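Local coordinates for protein methyltransferase (Streptomyces avermitilis, PDB 3GIW) that binds S-adenosyl-L-homocysteine through a Rossmann-like fold and is probably an S-adenosylmethionine-dependent methyltransferase whose substrate is not known, at residues S21-R26 / D112-V117; Y30-K35 / H58-R63; Y195-I200 / G271-K276; L83-G88 / V162-I167; Q248-H253 / I262-I267. All blocks are in the same frame, centred on the assembly; numbering follows the deposited sequence.

Interaction 1: S21-R26 / D112-V117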
# COMPACT_ATOMS: atom_id res chain seq x y z
N SER A 21 -15.89 7.73 14.12
CA SER A 21 -15.23 6.43 14.27
C SER A 21 -13.86 6.47 13.61
O SER A 21 -13.62 7.23 12.68
CB SER A 21 -16.08 5.32 13.68
OG SER A 21 -16.13 5.40 12.27
N ALA A 22 -12.94 5.65 14.13
CA ALA A 22 -11.57 5.57 13.59
C ALA A 22 -11.57 4.88 12.23
O ALA A 22 -12.35 3.93 11.99
CB ALA A 22 -10.65 4.84 14.56
N HIS A 23 -10.70 5.36 11.33
CA HIS A 23 -10.48 4.76 10.03
C HIS A 23 -8.99 4.49 9.80
O HIS A 23 -8.15 5.31 10.13
CB HIS A 23 -10.97 5.66 8.87
CG HIS A 23 -12.46 5.88 8.82
ND1 HIS A 23 -13.16 6.58 9.78
CD2 HIS A 23 -13.36 5.54 7.88
CE1 HIS A 23 -14.44 6.62 9.45
NE2 HIS A 23 -14.59 6.00 8.29
N SER A 24 -8.68 3.36 9.19
CA SER A 24 -7.28 2.94 9.09
C SER A 24 -6.37 3.99 8.39
O SER A 24 -5.23 4.24 8.84
CB SER A 24 -7.13 1.56 8.43
OG SER A 24 -7.63 1.53 7.12
N ALA A 25 -6.83 4.59 7.29
CA ALA A 25 -5.97 5.53 6.56
C ALA A 25 -5.66 6.75 7.39
O ALA A 25 -4.59 7.36 7.27
CB ALA A 25 -6.65 5.94 5.27
N ARG A 26 -6.64 7.18 8.19
CA ARG A 26 -6.52 8.36 9.03
C ARG A 26 -5.64 8.11 10.26
O ARG A 26 -4.88 8.99 10.67
CB ARG A 26 -7.93 8.84 9.45
CG ARG A 26 -8.87 9.12 8.26
CD ARG A 26 -10.30 9.39 8.70
NE ARG A 26 -11.26 9.04 7.63
CZ ARG A 26 -12.57 9.28 7.72
NH1 ARG A 26 -13.07 9.82 8.83
NH2 ARG A 26 -13.37 8.96 6.71
N ASP A 112 -9.20 4.12 -3.63
CA ASP A 112 -9.46 3.90 -2.20
C ASP A 112 -10.97 3.84 -1.97
O ASP A 112 -11.75 4.23 -2.85
CB ASP A 112 -8.81 4.99 -1.30
CG ASP A 112 -8.45 4.50 0.11
OD1 ASP A 112 -9.32 4.43 1.00
OD2 ASP A 112 -7.28 4.19 0.36
N ASN A 113 -11.35 3.30 -0.81
CA ASN A 113 -12.75 3.29 -0.43
C ASN A 113 -13.10 4.20 0.76
O ASN A 113 -14.27 4.30 1.10
CB ASN A 113 -13.29 1.86 -0.23
CG ASN A 113 -12.73 1.18 0.96
OD1 ASN A 113 -11.80 1.65 1.61
ND2 ASN A 113 -13.30 0.01 1.27
N ASP A 114 -12.12 4.86 1.37
CA ASP A 114 -12.39 5.81 2.45
C ASP A 114 -12.85 7.12 1.81
O ASP A 114 -12.08 7.72 1.07
CB ASP A 114 -11.15 6.00 3.31
CG ASP A 114 -11.39 6.91 4.50
OD1 ASP A 114 -12.29 7.75 4.37
OD2 ASP A 114 -10.67 6.76 5.52
N PRO A 115 -14.10 7.57 2.07
CA PRO A 115 -14.57 8.84 1.50
C PRO A 115 -13.65 10.07 1.71
O PRO A 115 -13.72 11.01 0.91
CB PRO A 115 -15.92 9.04 2.17
CG PRO A 115 -16.35 7.67 2.53
CD PRO A 115 -15.15 6.93 2.89
N ILE A 116 -12.83 10.11 2.76
CA ILE A 116 -11.93 11.27 2.96
C ILE A 116 -10.91 11.41 1.81
O ILE A 116 -10.48 12.51 1.43
CB ILE A 116 -11.21 11.20 4.32
CG1 ILE A 116 -10.71 12.60 4.73
CG2 ILE A 116 -10.02 10.18 4.30
CD1 ILE A 116 -10.11 12.65 6.15
N VAL A 117 -10.51 10.28 1.21
CA VAL A 117 -9.51 10.35 0.13
C VAL A 117 -10.06 11.15 -1.07
O VAL A 117 -9.38 12.00 -1.66
CB VAL A 117 -8.94 8.94 -0.26
CG1 VAL A 117 -7.85 9.08 -1.35
CG2 VAL A 117 -8.36 8.27 1.00
O HOH W 1 -9.43 4.37 5.93
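Arg-26 grips the carboxylate of Asp-114 side-on in a two-bond salt bridge. Its NH2 meets OD1 of Asp-114 at 2.8 Å, practically straight (179°) and in the guanidinium plane, while NE of Arg-26 reaches OD2 of Asp-114 at 3.2 Å from a more tilted direction, on the syn lone pair. The two planes are 34° apart. CD1 of Ile-116 lies over one guanidinium face, and CG2 of Ile-116 comes within 3.7 Å of Arg-26 NE, while ND1 of His-23 lies over the centre of the opposite face. CB of His-23 also touches OD2 of Asp-114 at 3.5 Å. A water links the backbone N of Ala-25 to the same OD2. Asp-114 does double duty, as it is the N-cap of helix 115-119: its OD1 also accepts from N of Ile-116 at 2.9 Å, approached from above the carboxylate plane. With CG anti to the backbone N (chi1 -177°), the carboxylate can serve its own helix and the start of helix 24-31 together. Further out, Asp-112 OD1 accepts from N of Asp-114 at 2.9 Å, closing an Asx turn. Asp-112, at the end of strand 107-112, is an S-adenosyl-L-homocysteine-binding residue, and its OD2 takes the N-H of Gly-88. The strongest outside partner of Arg-26 is the carbonyl of Ile-17, bonded to NH2; Asp-41 of helix 39-51 accepts from N of His-23.

Interaction 2: Y30-K35 / H58-R63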
# COMPACT_ATOMS: atom_id res chain seq x y z
N TYR A 30 -2.23 10.18 10.98
CA TYR A 30 -1.96 10.72 12.32
C TYR A 30 -0.58 10.29 12.79
O TYR A 30 0.26 11.12 13.18
CB TYR A 30 -3.04 10.28 13.31
CG TYR A 30 -2.65 10.56 14.74
CD1 TYR A 30 -2.52 11.86 15.20
CD2 TYR A 30 -2.39 9.52 15.62
CE1 TYR A 30 -2.15 12.12 16.49
CE2 TYR A 30 -2.03 9.75 16.92
CZ TYR A 30 -1.91 11.07 17.36
OH TYR A 30 -1.52 11.35 18.67
N ILE A 31 -0.32 8.99 12.74
CA ILE A 31 0.94 8.45 13.28
C ILE A 31 2.17 8.94 12.50
O ILE A 31 3.19 9.19 13.14
CB ILE A 31 0.87 6.91 13.35
CG1 ILE A 31 -0.16 6.44 14.37
CG2 ILE A 31 2.28 6.26 13.54
CD1 ILE A 31 0.15 6.72 15.87
N ILE A 32 2.11 9.09 11.18
CA ILE A 32 3.25 9.53 10.38
C ILE A 32 3.39 11.06 10.30
O ILE A 32 4.28 11.56 9.58
CB ILE A 32 3.35 8.90 8.97
CG1 ILE A 32 2.25 9.39 8.05
CG2 ILE A 32 3.40 7.35 9.08
CD1 ILE A 32 2.46 9.03 6.60
N GLY A 33 2.53 11.80 11.00
CA GLY A 33 2.70 13.26 11.17
C GLY A 33 1.84 14.13 10.27
O GLY A 33 2.10 15.34 10.17
N GLY A 34 0.87 13.55 9.58
CA GLY A 34 -0.04 14.34 8.75
C GLY A 34 -1.15 14.98 9.56
O GLY A 34 -1.18 14.89 10.81
N LYS A 35 -2.06 15.66 8.87
CA LYS A 35 -3.16 16.38 9.54
C LYS A 35 -4.57 15.84 9.24
O LYS A 35 -5.57 16.35 9.78
CB LYS A 35 -3.09 17.89 9.22
CG LYS A 35 -2.93 18.29 7.80
CD LYS A 35 -4.24 18.25 7.05
CE LYS A 35 -4.12 18.87 5.63
NZ LYS A 35 -5.34 18.62 4.81
N HIS A 58 7.43 1.65 12.43
CA HIS A 58 6.81 0.72 11.47
C HIS A 58 6.08 1.44 10.33
O HIS A 58 6.27 1.15 9.15
CB HIS A 58 5.88 -0.24 12.27
CG HIS A 58 4.81 -0.92 11.48
ND1 HIS A 58 5.00 -2.13 10.83
CD2 HIS A 58 3.50 -0.61 11.34
CE1 HIS A 58 3.85 -2.49 10.29
NE2 HIS A 58 2.93 -1.59 10.55
N MSE A 59 5.25 2.43 10.68
CA MSE A 59 4.43 3.10 9.67
C MSE A 59 5.32 3.98 8.77
O MSE A 59 5.14 3.98 7.54
CB MSE A 59 3.28 3.84 10.37
CG MSE A 59 2.22 2.89 10.92
SE MSE A 59 0.70 3.78 11.62
CE MSE A 59 -0.60 2.37 11.36
N ARG A 60 6.30 4.68 9.33
CA ARG A 60 7.23 5.45 8.53
C ARG A 60 8.06 4.53 7.60
O ARG A 60 8.29 4.85 6.41
CB ARG A 60 8.06 6.32 9.46
CG ARG A 60 7.22 7.44 10.12
CD ARG A 60 7.94 8.20 11.25
NE ARG A 60 7.68 9.65 11.19
CZ ARG A 60 6.79 10.35 11.90
NH1 ARG A 60 5.99 9.78 12.79
NH2 ARG A 60 6.69 11.66 11.70
N ALA A 61 8.48 3.36 8.10
CA ALA A 61 9.25 2.44 7.30
C ALA A 61 8.44 1.89 6.12
O ALA A 61 8.98 1.64 5.04
CB ALA A 61 9.80 1.25 8.17
N ASN A 62 7.16 1.67 6.32
CA ASN A 62 6.31 1.22 5.22
C ASN A 62 6.21 2.29 4.12
O ASN A 62 6.34 1.98 2.92
CB ASN A 62 4.92 0.85 5.71
CG ASN A 62 3.96 0.51 4.57
OD1 ASN A 62 3.99 -0.61 4.07
ND2 ASN A 62 3.20 1.50 4.13
N ARG A 63 6.06 3.55 4.52
CA ARG A 63 6.01 4.64 3.54
C ARG A 63 7.34 4.74 2.81
O ARG A 63 7.37 4.91 1.56
CB ARG A 63 5.59 5.97 4.18
CG ARG A 63 5.24 7.04 3.11
CD ARG A 63 3.91 6.78 2.40
NE ARG A 63 3.70 7.73 1.29
CZ ARG A 63 2.55 7.83 0.61
NH1 ARG A 63 1.51 7.07 0.94
NH2 ARG A 63 2.46 8.70 -0.40
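Met-59, a selenomethionine, and Arg-60 carry helix 55-75 against the Schellman motif that ends helix 24-31, where Gly-33 leaves the helix with positive phi. Of the two, Met-59 makes the apolar half of the contact. Its CB meets CG2 of Ile-32 at 3.7 Å, and its extended chain, in the conformer described, lays SE against CG2 of Ile-31 at 3.5 Å, crossing both isoleucines at about a right angle. Tyr-28, an S-adenosyl-L-homocysteine-binding residue one turn earlier, also touches Met-59. Arg-60, likewise in one of two conformers, starts alongside, with CG 4.0 Å from Ile-32 CG2, then bends at chi3 (138°) and brings its guanidinium over the closing turn of the other helix. There the carbonyl O of Ile-32 sits over one guanidinium face, 3.2 Å from NH2 of Arg-60, while O of Ile-31 lies 2.9 Å from NH1 of Arg-60. The positive charge lies beside the last carbonyls of helix 24-31, where it would probably be favoured. Next in the helix, Asn-62 and Arg-63 belong to the S-adenosyl-L-homocysteine site; Arg-63 packs on Tyr-28, and Asn-62 ND2 bonds to Tyr-28 OH, tying the same two helices on the side of the pocket.

Interaction 3: Y195-I200 / G271-K276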
# COMPACT_ATOMS: atom_id res chain seq x y z
N TYR A 195 4.14 -5.97 -13.02
CA TYR A 195 4.66 -6.26 -11.67
C TYR A 195 3.56 -6.22 -10.61
O TYR A 195 2.53 -5.54 -10.77
CB TYR A 195 5.78 -5.28 -11.29
CG TYR A 195 7.11 -5.52 -11.98
CD1 TYR A 195 7.33 -5.14 -13.31
CD2 TYR A 195 8.17 -6.11 -11.29
CE1 TYR A 195 8.55 -5.33 -13.92
CE2 TYR A 195 9.40 -6.32 -11.90
CZ TYR A 195 9.57 -5.94 -13.23
OH TYR A 195 10.79 -6.12 -13.88
N LEU A 196 3.80 -6.94 -9.53
CA LEU A 196 3.03 -6.87 -8.28
C LEU A 196 4.00 -6.43 -7.20
O LEU A 196 5.05 -7.03 -7.03
CB LEU A 196 2.44 -8.24 -7.95
CG LEU A 196 1.70 -8.32 -6.60
CD1 LEU A 196 0.47 -7.40 -6.52
CD2 LEU A 196 1.27 -9.79 -6.32
N ALA A 197 3.62 -5.39 -6.46
CA ALA A 197 4.39 -4.88 -5.30
C ALA A 197 3.42 -4.83 -4.12
O ALA A 197 2.35 -4.22 -4.22
CB ALA A 197 4.97 -3.49 -5.55
N MSE A 198 3.82 -5.42 -3.00
CA MSE A 198 2.99 -5.45 -1.81
C MSE A 198 3.78 -5.24 -0.54
O MSE A 198 4.92 -5.63 -0.40
CB MSE A 198 2.28 -6.80 -1.67
CG MSE A 198 1.45 -7.24 -2.89
SE MSE A 198 0.46 -8.88 -2.52
CE MSE A 198 -0.76 -8.16 -1.20
N SER A 199 3.11 -4.67 0.46
CA SER A 199 3.55 -4.80 1.87
C SER A 199 2.45 -5.54 2.62
O SER A 199 1.24 -5.21 2.48
CB SER A 199 3.94 -3.48 2.50
OG SER A 199 2.85 -2.61 2.61
N ILE A 200 2.84 -6.51 3.44
CA ILE A 200 1.96 -7.46 4.09
C ILE A 200 2.24 -7.52 5.60
O ILE A 200 3.37 -7.82 6.03
CB ILE A 200 2.17 -8.87 3.46
CG1 ILE A 200 1.82 -8.86 1.96
CG2 ILE A 200 1.32 -9.97 4.14
CD1 ILE A 200 2.26 -10.09 1.16
N GLY A 271 7.79 -6.83 2.71
CA GLY A 271 7.69 -6.21 1.39
C GLY A 271 8.27 -7.09 0.31
O GLY A 271 9.17 -7.88 0.56
N ALA A 272 7.67 -6.98 -0.88
CA ALA A 272 8.11 -7.75 -2.02
C ALA A 272 7.62 -7.16 -3.33
O ALA A 272 6.57 -6.51 -3.37
CB ALA A 272 7.60 -9.23 -1.91
N VAL A 273 8.41 -7.39 -4.38
CA VAL A 273 8.10 -6.96 -5.74
C VAL A 273 8.40 -8.14 -6.65
O VAL A 273 9.45 -8.81 -6.48
CB VAL A 273 8.98 -5.77 -6.14
CG1 VAL A 273 8.72 -5.33 -7.61
CG2 VAL A 273 8.76 -4.60 -5.18
N ALA A 274 7.52 -8.42 -7.61
CA ALA A 274 7.69 -9.56 -8.50
C ALA A 274 7.13 -9.27 -9.90
O ALA A 274 6.15 -8.57 -10.04
CB ALA A 274 7.01 -10.78 -7.96
N ARG A 275 7.78 -9.86 -10.91
CA ARG A 275 7.41 -9.71 -12.33
C ARG A 275 6.47 -10.82 -12.78
O ARG A 275 6.66 -12.00 -12.41
CB ARG A 275 8.67 -9.77 -13.20
CG ARG A 275 8.44 -9.53 -14.69
CD ARG A 275 9.77 -9.32 -15.43
NE ARG A 275 9.58 -9.02 -16.84
CZ ARG A 275 9.29 -9.92 -17.78
NH1 ARG A 275 9.13 -11.21 -17.47
NH2 ARG A 275 9.13 -9.51 -19.04
N LYS A 276 5.48 -10.45 -13.58
CA LYS A 276 4.58 -11.41 -14.22
C LYS A 276 5.21 -11.90 -15.54
O LYS A 276 5.45 -11.09 -16.43
CB LYS A 276 3.22 -10.73 -14.48
CG LYS A 276 2.22 -11.62 -15.21
CD LYS A 276 0.88 -10.99 -15.37
CE LYS A 276 -0.03 -11.87 -16.26
NZ LYS A 276 -1.46 -11.42 -16.12
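The carbonyl O of Ala-274 accepts from N of Leu-196 at 2.9 Å, nearly straight (165°), and the same oxygen lies 3.2 Å from CA of Tyr-195 in a CA-H...O contact. O of Leu-196 returns the bond to N of Ala-274, also at 2.9 Å. Met-198 and Ala-272 form the next hydrogen-bonded pair of this antiparallel arrangement, N of Met-198 donating to O of Ala-272 at 3.0 Å and N of Ala-272 to O of Met-198. Ala-197 with Val-273 and Ser-199 with Gly-271 are non-hydrogen-bonded pairs, with CA-H...O contacts to the adjoining carbonyls. On the face with Tyr-195 and Ala-197, the branches of Val-273 divide: CG1 touches Tyr-195 CD2 at 3.8 Å, and CG2 meets CB of Ala-197. CB of Arg-275, in the conformer described, lies over one face of the Tyr-195 ring, a CH-pi contact 4.1 Å from its centroid. CG anti to the backbone N (chi1 -176°) and an extended chain carry CD on to the phenol end, 3.7 Å from Tyr-195 OH, with the guanidinium nearly perpendicular to the ring. Helix 55-75 covers this face through Trp-65 and Leu-73, and from it Asn-62, of the S-adenosyl-L-homocysteine site, bonds to Ser-199 OG. Strands 163-167 and 240-248 flank the pair, which makes the parallel-to-antiparallel switch of the 3-2-1-4-5-7-6 sheet, the strand order of Rossmann-fold methyltransferases.

Interaction 4: L83-G88 / V162-I167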
# COMPACT_ATOMS: atom_id res chain seq x y z
N LEU A 83 -1.11 1.03 -11.04
CA LEU A 83 -2.43 0.89 -10.47
C LEU A 83 -2.27 0.66 -8.96
O LEU A 83 -1.82 -0.41 -8.55
CB LEU A 83 -3.18 -0.27 -11.13
CG LEU A 83 -4.59 -0.55 -10.61
CD1 LEU A 83 -5.50 0.67 -10.55
CD2 LEU A 83 -5.27 -1.67 -11.44
N ASP A 84 -2.64 1.66 -8.17
CA ASP A 84 -2.41 1.67 -6.73
C ASP A 84 -3.71 1.42 -5.99
O ASP A 84 -4.66 2.23 -6.05
CB ASP A 84 -1.84 3.02 -6.32
CG ASP A 84 -1.39 3.06 -4.85
OD1 ASP A 84 -0.75 2.11 -4.36
OD2 ASP A 84 -1.64 4.12 -4.19
N ILE A 85 -3.79 0.29 -5.30
CA ILE A 85 -5.01 -0.17 -4.65
C ILE A 85 -4.89 0.09 -3.15
O ILE A 85 -4.03 -0.48 -2.49
CB ILE A 85 -5.25 -1.69 -4.89
CG1 ILE A 85 -5.20 -2.00 -6.39
CG2 ILE A 85 -6.56 -2.15 -4.20
CD1 ILE A 85 -6.22 -1.32 -7.20
N GLY A 86 -5.75 0.95 -2.61
CA GLY A 86 -5.64 1.35 -1.19
C GLY A 86 -4.65 2.49 -0.99
O GLY A 86 -3.73 2.42 -0.19
N THR A 87 -4.84 3.56 -1.75
CA THR A 87 -3.92 4.69 -1.78
C THR A 87 -3.72 5.40 -0.41
O THR A 87 -2.59 5.83 -0.07
CB THR A 87 -4.40 5.70 -2.83
OG1 THR A 87 -4.34 5.06 -4.11
CG2 THR A 87 -3.52 7.03 -2.82
N GLY A 88 -4.79 5.53 0.34
CA GLY A 88 -4.73 6.21 1.63
C GLY A 88 -4.67 7.72 1.45
O GLY A 88 -4.89 8.26 0.37
N VAL A 162 2.03 -2.82 -16.49
CA VAL A 162 1.53 -2.04 -15.36
C VAL A 162 2.12 -2.62 -14.06
O VAL A 162 2.26 -3.84 -13.94
CB VAL A 162 -0.02 -2.17 -15.28
CG1 VAL A 162 -0.60 -1.46 -14.07
CG2 VAL A 162 -0.73 -1.58 -16.55
N ALA A 163 2.51 -1.75 -13.12
CA ALA A 163 2.80 -2.19 -11.74
C ALA A 163 1.55 -2.03 -10.88
O ALA A 163 1.03 -0.91 -10.72
CB ALA A 163 3.92 -1.39 -11.14
N LEU A 164 1.10 -3.15 -10.34
CA LEU A 164 -0.01 -3.24 -9.42
C LEU A 164 0.59 -3.11 -8.03
O LEU A 164 1.33 -3.99 -7.59
CB LEU A 164 -0.74 -4.56 -9.58
CG LEU A 164 -1.93 -4.81 -8.66
CD1 LEU A 164 -3.07 -3.81 -8.87
CD2 LEU A 164 -2.46 -6.25 -8.82
N THR A 165 0.28 -1.99 -7.36
CA THR A 165 0.76 -1.73 -5.99
C THR A 165 -0.37 -1.92 -4.97
O THR A 165 -1.42 -1.26 -5.07
CB THR A 165 1.47 -0.35 -5.88
OG1 THR A 165 0.61 0.69 -6.29
CG2 THR A 165 2.67 -0.30 -6.83
N VAL A 166 -0.18 -2.83 -4.02
CA VAL A 166 -1.18 -3.17 -2.99
C VAL A 166 -0.41 -3.06 -1.65
O VAL A 166 0.10 -4.06 -1.14
CB VAL A 166 -1.80 -4.57 -3.20
CG1 VAL A 166 -2.93 -4.78 -2.21
CG2 VAL A 166 -2.34 -4.71 -4.66
N ILE A 167 -0.31 -1.82 -1.15
CA ILE A 167 0.60 -1.46 -0.06
C ILE A 167 -0.19 -1.04 1.18
O ILE A 167 -1.09 -0.20 1.14
CB ILE A 167 1.54 -0.36 -0.55
CG1 ILE A 167 2.38 -0.89 -1.72
CG2 ILE A 167 2.42 0.12 0.63
CD1 ILE A 167 3.32 0.09 -2.42
O HOH W 2 -1.52 0.60 -2.09
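Asp-84 holds CG anti to its own N (chi1 -173°) while Thr-165 puts OG1 between its N and carbonyl carbon (chi1 57°), and these two settings bring hydroxyl and carboxylate together across neighbouring parallel strands. OG1 of Thr-165 donates to OD1 of Asp-84 at 2.8 Å, on the anti side and somewhat out of the carboxylate plane. OD2 of Asp-84 accepts from OG1 of Thr-87 at 2.9 Å, from above the plane, so each oxygen has a hydroxyl to fix the group's rotation. A water joins OD1 of Asp-84, O of Ile-85 and N of Ile-167 where the strands part. Backbone bonds complete the pairing: N of Leu-83 to O of Ala-163 at 2.9 Å, N of Thr-165 to O of Leu-83, and N of Ile-85 to O of Thr-165 at 2.8 Å, the last almost perfectly straight (177°). On the other face Leu-83 and Leu-164 lie side by side, and CD1 of Leu-164 fills the angle between CG of Leu-83 (4.0 Å) and CG1 of Ile-85 (3.7 Å). Val-162 CG1 extends this apolar row against Leu-83 CB. Helix 55-75 packs on Ile-167, and Met-140, of the S-adenosyl-L-homocysteine site, touches Ile-85. Strand 81-85 runs into the turn Gly-86 to Gly-88, whose positive-phi glycines fit the glycine-rich first loop with which Rossmann-fold methyltransferases surround their cofactor.

Interaction 5: Q248-H253 / I262-I267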
# COMPACT_ATOMS: atom_id res chain seq x y z
N GLN A 248 11.48 -8.31 5.54
CA GLN A 248 11.01 -7.14 6.27
C GLN A 248 11.31 -5.85 5.49
O GLN A 248 12.36 -5.73 4.91
CB GLN A 248 11.59 -7.07 7.68
CG GLN A 248 11.03 -8.12 8.64
CD GLN A 248 11.60 -7.87 10.03
OE1 GLN A 248 12.79 -8.11 10.29
NE2 GLN A 248 10.76 -7.30 10.92
N VAL A 249 10.39 -4.90 5.49
CA VAL A 249 10.50 -3.75 4.59
C VAL A 249 11.78 -2.97 4.75
O VAL A 249 12.32 -2.46 3.73
CB VAL A 249 9.31 -2.77 4.65
CG1 VAL A 249 8.10 -3.39 4.01
CG2 VAL A 249 8.98 -2.25 6.05
N HIS A 250 12.35 -2.86 5.95
CA HIS A 250 13.57 -2.08 6.15
C HIS A 250 14.82 -2.80 5.62
O HIS A 250 15.90 -2.21 5.58
CB HIS A 250 13.73 -1.70 7.61
CG HIS A 250 13.99 -2.86 8.51
ND1 HIS A 250 13.15 -3.96 8.56
CD2 HIS A 250 14.96 -3.09 9.42
CE1 HIS A 250 13.61 -4.81 9.46
NE2 HIS A 250 14.70 -4.31 10.00
N LYS A 251 14.66 -4.05 5.24
CA LYS A 251 15.72 -4.86 4.64
C LYS A 251 15.63 -4.99 3.11
O LYS A 251 16.44 -5.68 2.50
CB LYS A 251 15.70 -6.27 5.29
CG LYS A 251 15.97 -6.22 6.77
CD LYS A 251 16.07 -7.61 7.40
CE LYS A 251 16.23 -7.47 8.89
NZ LYS A 251 16.57 -8.77 9.56
N TRP A 252 14.62 -4.36 2.50
CA TRP A 252 14.42 -4.40 1.05
C TRP A 252 15.11 -3.19 0.40
O TRP A 252 14.65 -2.07 0.54
CB TRP A 252 12.92 -4.43 0.70
CG TRP A 252 12.59 -4.79 -0.72
CD1 TRP A 252 12.30 -6.04 -1.17
CD2 TRP A 252 12.60 -3.93 -1.87
NE1 TRP A 252 12.09 -6.01 -2.53
CE2 TRP A 252 12.30 -4.73 -2.99
CE3 TRP A 252 12.80 -2.56 -2.06
CZ2 TRP A 252 12.21 -4.21 -4.30
CZ3 TRP A 252 12.73 -2.04 -3.37
CH2 TRP A 252 12.42 -2.86 -4.45
N HIS A 253 16.21 -3.44 -0.31
CA HIS A 253 17.01 -2.40 -0.99
C HIS A 253 17.22 -1.16 -0.09
O HIS A 253 16.85 -0.03 -0.47
CB HIS A 253 16.37 -2.01 -2.33
CG HIS A 253 16.30 -3.12 -3.34
ND1 HIS A 253 16.61 -2.93 -4.67
CD2 HIS A 253 15.91 -4.41 -3.23
CE1 HIS A 253 16.46 -4.07 -5.33
NE2 HIS A 253 16.05 -4.99 -4.47
N ILE A 262 16.81 0.73 13.93
CA ILE A 262 15.61 -0.09 13.80
C ILE A 262 15.92 -1.57 14.09
O ILE A 262 16.75 -2.19 13.42
CB ILE A 262 15.01 0.03 12.39
CG1 ILE A 262 14.68 1.50 12.08
CG2 ILE A 262 13.76 -0.86 12.25
CD1 ILE A 262 14.15 1.73 10.65
N ARG A 263 15.25 -2.12 15.09
CA ARG A 263 15.35 -3.52 15.45
C ARG A 263 14.34 -4.33 14.62
O ARG A 263 13.33 -3.77 14.19
CB ARG A 263 15.02 -3.67 16.95
CG ARG A 263 15.88 -2.80 17.84
CD ARG A 263 15.42 -2.86 19.28
NE ARG A 263 14.06 -2.37 19.42
CZ ARG A 263 13.37 -2.43 20.55
NH1 ARG A 263 13.90 -2.92 21.65
NH2 ARG A 263 12.15 -1.94 20.57
N ASP A 264 14.55 -5.63 14.44
CA ASP A 264 13.58 -6.43 13.69
C ASP A 264 12.20 -6.37 14.32
O ASP A 264 11.21 -6.35 13.61
CB ASP A 264 14.04 -7.87 13.49
CG ASP A 264 15.28 -8.01 12.60
OD1 ASP A 264 15.80 -7.02 12.04
OD2 ASP A 264 15.65 -9.18 12.47
N GLU A 265 12.12 -6.31 15.66
CA GLU A 265 10.85 -6.31 16.34
C GLU A 265 10.07 -5.01 16.11
O GLU A 265 8.88 -4.97 16.37
CB GLU A 265 10.99 -6.52 17.84
CG GLU A 265 11.81 -5.46 18.60
CD GLU A 265 11.59 -5.61 20.09
OE1 GLU A 265 10.50 -5.15 20.56
OE2 GLU A 265 12.45 -6.24 20.77
N ASP A 266 10.75 -3.97 15.61
CA ASP A 266 10.11 -2.66 15.36
C ASP A 266 9.40 -2.56 14.00
O ASP A 266 8.86 -1.50 13.68
CB ASP A 266 11.14 -1.51 15.48
CG ASP A 266 11.80 -1.45 16.84
OD1 ASP A 266 11.16 -1.82 17.84
OD2 ASP A 266 12.99 -1.04 16.89
N ILE A 267 9.41 -3.63 13.21
CA ILE A 267 8.91 -3.62 11.82
C ILE A 267 7.97 -4.83 11.68
O ILE A 267 8.40 -5.96 11.88
CB ILE A 267 10.11 -3.69 10.80
CG1 ILE A 267 11.03 -2.49 10.93
CG2 ILE A 267 9.58 -3.87 9.34
CD1 ILE A 267 10.37 -1.14 10.60
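His-250 is sandwiched: CG of Lys-251 lies over the centre of one ring face, and CG1 of Ile-267 covers the opposite face in a CH-pi contact, 3.8 Å from the His-250 ring centroid. At the ring edge come the Gln-248 amide carbon and OD1 of Asp-264, the latter 3.6 Å from NE2 of His-250; the Asp-264 carboxylate stands 74° to the ring. Each segment holds a short 3-10 turn (249-251 and 264-266) in the connection between the antiparallel strands 240-248 and 269-275, and this contact folds that connection back on itself. The imidazole takes its place with CG between backbone N and carbonyl carbon (chi1 67°), and CG2 of Ile-262 slides past it at CD2. ND1 of His-250 is buried without a polar partner in the model. Val-249 CG2 packs on CG2 of Ile-267 at 3.7 Å, next to Trp-65 and Ala-61 of helix 55-75. At the solvent side Lys-251 forms a salt bridge with Asp-264, NZ lying 3.1 Å from OD2 of Asp-264 and about as far from its OD1, both bonds weak. Behind the second turn, Arg-263 clasps Asp-266 side-on through NE and NH2. Gln-248, its chain extended beyond CG, ties the turns together: NE2 donates to O of Asp-264 at 2.9 Å (163°), close to the plane of its amide, and more weakly to O of Ile-267, also at 2.9 Å.

All five interactions lie in one Rossmann-like domain. Interactions 3 and 4, centres 10 Å apart, are neighbours in the seven-stranded sheet, joined by backbone bonds between strands 163-167 and 195-201. Interactions 1 and 2 share helix 24-31. Along the chain, interaction 2 is nested within the loop closed by interaction 1, which interleaves with interaction 4 and touches it through Asp-112 and Gly-88. Interaction 5 is nested within interaction 3 and meets interaction 2 where Ala-61 touches Ile-267. Interactions 1 and 5 lie farthest apart, about 26 Å between centres. Asn-62 bridges interactions 2 and 3, so residues of the S-adenosyl-L-homocysteine site connect the N-terminal helices to the sheet.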